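Chitin-binding type-4 domain-containing protein (Photorhabdus laumondii subsp. laumondii, PDB 6T5Z) is a secreted copper-dependent lytic polysaccharide monooxygenase of family AA10, which probably cleaves chitin oxidatively. Local coordinates at residues Trp95-Thr100 with Asn136-Pro141. Residues are numbered along the deposited sequence; the frame is centred on the assembly and turned at random.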
loop_
_atom_site.group_PDB
_atom_site.type_symbol
_atom_site.label_atom_id
_atom_site.label_comp_id
_atom_site.label_asym_id
_atom_site.label_seq_id
_atom_site.Cartn_x
_atom_site.Cartn_y
_atom_site.Cartn_z
ATOM N N TRP A 95 -9.696 -6.675 -2.472
ATOM C CA TRP A 95 -8.284 -6.316 -2.395
ATOM C C TRP A 95 -7.936 -5.669 -3.725
ATOM O O TRP A 95 -8.245 -6.232 -4.778
ATOM C CB TRP A 95 -7.408 -7.558 -2.178
ATOM C CG TRP A 95 -7.983 -8.494 -1.177
ATOM C CD1 TRP A 95 -8.938 -9.460 -1.393
ATOM C CD2 TRP A 95 -7.676 -8.539 0.218
ATOM N NE1 TRP A 95 -9.223 -10.107 -0.213
ATOM C CE2 TRP A 95 -8.460 -9.560 0.787
ATOM C CE3 TRP A 95 -6.804 -7.812 1.041
ATOM C CZ2 TRP A 95 -8.412 -9.871 2.142
ATOM C CZ3 TRP A 95 -6.750 -8.130 2.388
ATOM C CH2 TRP A 95 -7.554 -9.139 2.925
ATOM N N GLU A 96 -7.308 -4.497 -3.701
ATOM C CA GLU A 96 -7.001 -3.844 -4.964
ATOM C C GLU A 96 -5.694 -3.077 -4.847
ATOM O O GLU A 96 -5.235 -2.752 -3.744
ATOM C CB GLU A 96 -8.133 -2.911 -5.406
ATOM C CG GLU A 96 -8.310 -1.717 -4.515
ATOM C CD GLU A 96 -9.372 -0.740 -5.032
ATOM O OE1 GLU A 96 -10.004 -1.011 -6.074
ATOM O OE2 GLU A 96 -9.564 0.297 -4.374
ATOM N N TYR A 97 -5.091 -2.798 -6.005
ATOM C CA TYR A 97 -3.732 -2.265 -6.067
ATOM C C TYR A 97 -3.651 -1.184 -7.131
ATOM O O TYR A 97 -4.112 -1.386 -8.260
ATOM C CB TYR A 97 -2.722 -3.396 -6.342
ATOM C CG TYR A 97 -2.782 -4.419 -5.239
ATOM C CD1 TYR A 97 -3.671 -5.488 -5.296
ATOM C CD2 TYR A 97 -1.969 -4.291 -4.112
ATOM C CE1 TYR A 97 -3.758 -6.410 -4.251
ATOM C CE2 TYR A 97 -2.044 -5.196 -3.082
ATOM C CZ TYR A 97 -2.940 -6.244 -3.145
ATOM O OH TYR A 97 -2.990 -7.146 -2.106
ATOM N N PHE A 98 -3.092 -0.036 -6.747
ATOM C CA PHE A 98 -2.797 1.086 -7.621
ATOM C C PHE A 98 -1.282 1.227 -7.744
ATOM O O PHE A 98 -0.534 0.818 -6.858
ATOM C CB PHE A 98 -3.385 2.384 -7.055
ATOM C CG PHE A 98 -4.885 2.386 -6.937
ATOM C CD1 PHE A 98 -5.658 3.002 -7.909
ATOM C CD2 PHE A 98 -5.527 1.804 -5.836
ATOM C CE1 PHE A 98 -7.052 3.028 -7.812
ATOM C CE2 PHE A 98 -6.914 1.825 -5.733
ATOM C CZ PHE A 98 -7.678 2.443 -6.724
ATOM N N ILE A 99 -0.818 1.840 -8.828
ATOM C CA ILE A 99 0.606 2.129 -8.938
ATOM C C ILE A 99 0.792 3.563 -9.410
ATOM O O ILE A 99 -0.079 4.142 -10.065
ATOM C CB ILE A 99 1.333 1.117 -9.855
ATOM C CG1 ILE A 99 2.857 1.219 -9.679
ATOM C CG2 ILE A 99 0.912 1.284 -11.321
ATOM C CD1 ILE A 99 3.596 0.050 -10.283
ATOM N N THR A 100 1.926 4.152 -9.024
ATOM C CA THR A 100 2.258 5.493 -9.479
ATOM C C THR A 100 2.314 5.535 -11.001
ATOM O O THR A 100 2.625 4.538 -11.662
ATOM C CB THR A 100 3.607 5.941 -8.895
ATOM O OG1 THR A 100 4.532 4.840 -8.895
ATOM C CG2 THR A 100 3.423 6.438 -7.467
ATOM N N ASN A 136 -2.832 -12.150 -3.034
ATOM C CA ASN A 136 -3.468 -11.677 -4.264
ATOM C C ASN A 136 -2.465 -11.763 -5.406
ATOM O O ASN A 136 -1.386 -11.165 -5.330
ATOM C CB ASN A 136 -3.958 -10.237 -4.125
ATOM C CG ASN A 136 -4.867 -10.032 -2.925
ATOM O OD1 ASN A 136 -4.612 -9.161 -2.087
ATOM N ND2 ASN A 136 -5.934 -10.818 -2.846
ATOM N N LYS A 137 -2.830 -12.477 -6.469
ATOM C CA LYS A 137 -1.977 -12.609 -7.641
ATOM C C LYS A 137 -2.327 -11.522 -8.653
ATOM O O LYS A 137 -3.502 -11.343 -9.011
ATOM C CB LYS A 137 -2.132 -13.995 -8.270
ATOM C CG LYS A 137 -1.685 -15.154 -7.386
ATOM C CD LYS A 137 -1.973 -16.469 -8.099
ATOM C CE LYS A 137 -1.783 -17.684 -7.206
ATOM N NZ LYS A 137 -0.352 -18.072 -7.113
ATOM N N CYS A 138 -1.303 -10.815 -9.135
ATOM C CA CYS A 138 -1.495 -9.637 -9.969
ATOM C C CYS A 138 -0.473 -9.625 -11.102
ATOM O O CYS A 138 0.460 -10.434 -11.149
ATOM C CB CYS A 138 -1.376 -8.342 -9.148
ATOM S SG CYS A 138 -2.493 -8.223 -7.756
ATOM N N THR A 139 -0.654 -8.677 -12.016
ATOM C CA THR A 139 0.296 -8.428 -13.091
ATOM C C THR A 139 0.496 -6.927 -13.196
ATOM O O THR A 139 -0.482 -6.178 -13.247
ATOM C CB THR A 139 -0.191 -8.990 -14.430
ATOM O OG1 THR A 139 -0.483 -10.384 -14.286
ATOM C CG2 THR A 139 0.902 -8.832 -15.496
ATOM N N LEU A 140 1.756 -6.493 -13.212
ATOM C CA LEU A 140 2.063 -5.075 -13.344
ATOM C C LEU A 140 1.727 -4.577 -14.750
ATOM O O LEU A 140 1.734 -5.356 -15.707
ATOM C CB LEU A 140 3.541 -4.822 -13.049
ATOM C CG LEU A 140 3.938 -4.986 -11.585
ATOM C CD1 LEU A 140 5.458 -5.086 -11.445
ATOM C CD2 LEU A 140 3.422 -3.782 -10.813
ATOM N N PRO A 141 1.416 -3.287 -14.899
ATOM C CA PRO A 141 1.168 -2.748 -16.239
ATOM C C PRO A 141 2.440 -2.785 -17.062
ATOM O O PRO A 141 3.550 -2.851 -16.529
ATOM C CB PRO A 141 0.721 -1.305 -15.975
ATOM C CG PRO A 141 0.378 -1.245 -14.534
ATOM C CD PRO A 141 1.250 -2.256 -13.861
#
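W95, Y97 and I99 face N136 and C138, with L140 and P141 joining at the I99 end, across the core of a beta sandwich, where strands 95-99 and 136-139, one from each sheet, run in roughly the same direction, 30° apart, with axes 8.9 Å from each other at their closest. This is the immunoglobulin-like core of the AA10 fold, and side chains alone bridge the gap. The N136 amide meets both W95 and Y97. Its OD1 accepts a hydrogen bond from the phenol of Y97, OH to OD1 2.6 Å, arriving in the carbonyl plane on a lone pair at a C=O...O angle of 132°. The same OD1 lies 3.2 Å from W95 CB, while the other arm of the amide, ND2, sits over one face of the indole, 3.5 Å from W95 CG, the amide tilted over that face. E123 takes a hydrogen bond from ND2, and W84 NE1 is a second partner for Y97 OH; the buried amide is therefore gripped at both ends. W95 itself, its ring stacked on W154, has its side chain about 10 Å from the copper bound by H1 and H90. Two residues on from N136, C138, disulfide-bonded to C121, brings its SG obliquely to the phenol ring, 4.6 Å from the Y97 centroid. The far end is purely apolar. With CG1 of I99 anti to its backbone N (chi1 -166°), the chain extends across the gap and CD1 meets L140 CD2 at 3.9 Å, while the other branch, CG2, rests 4.1 Å from CG of the P141 ring.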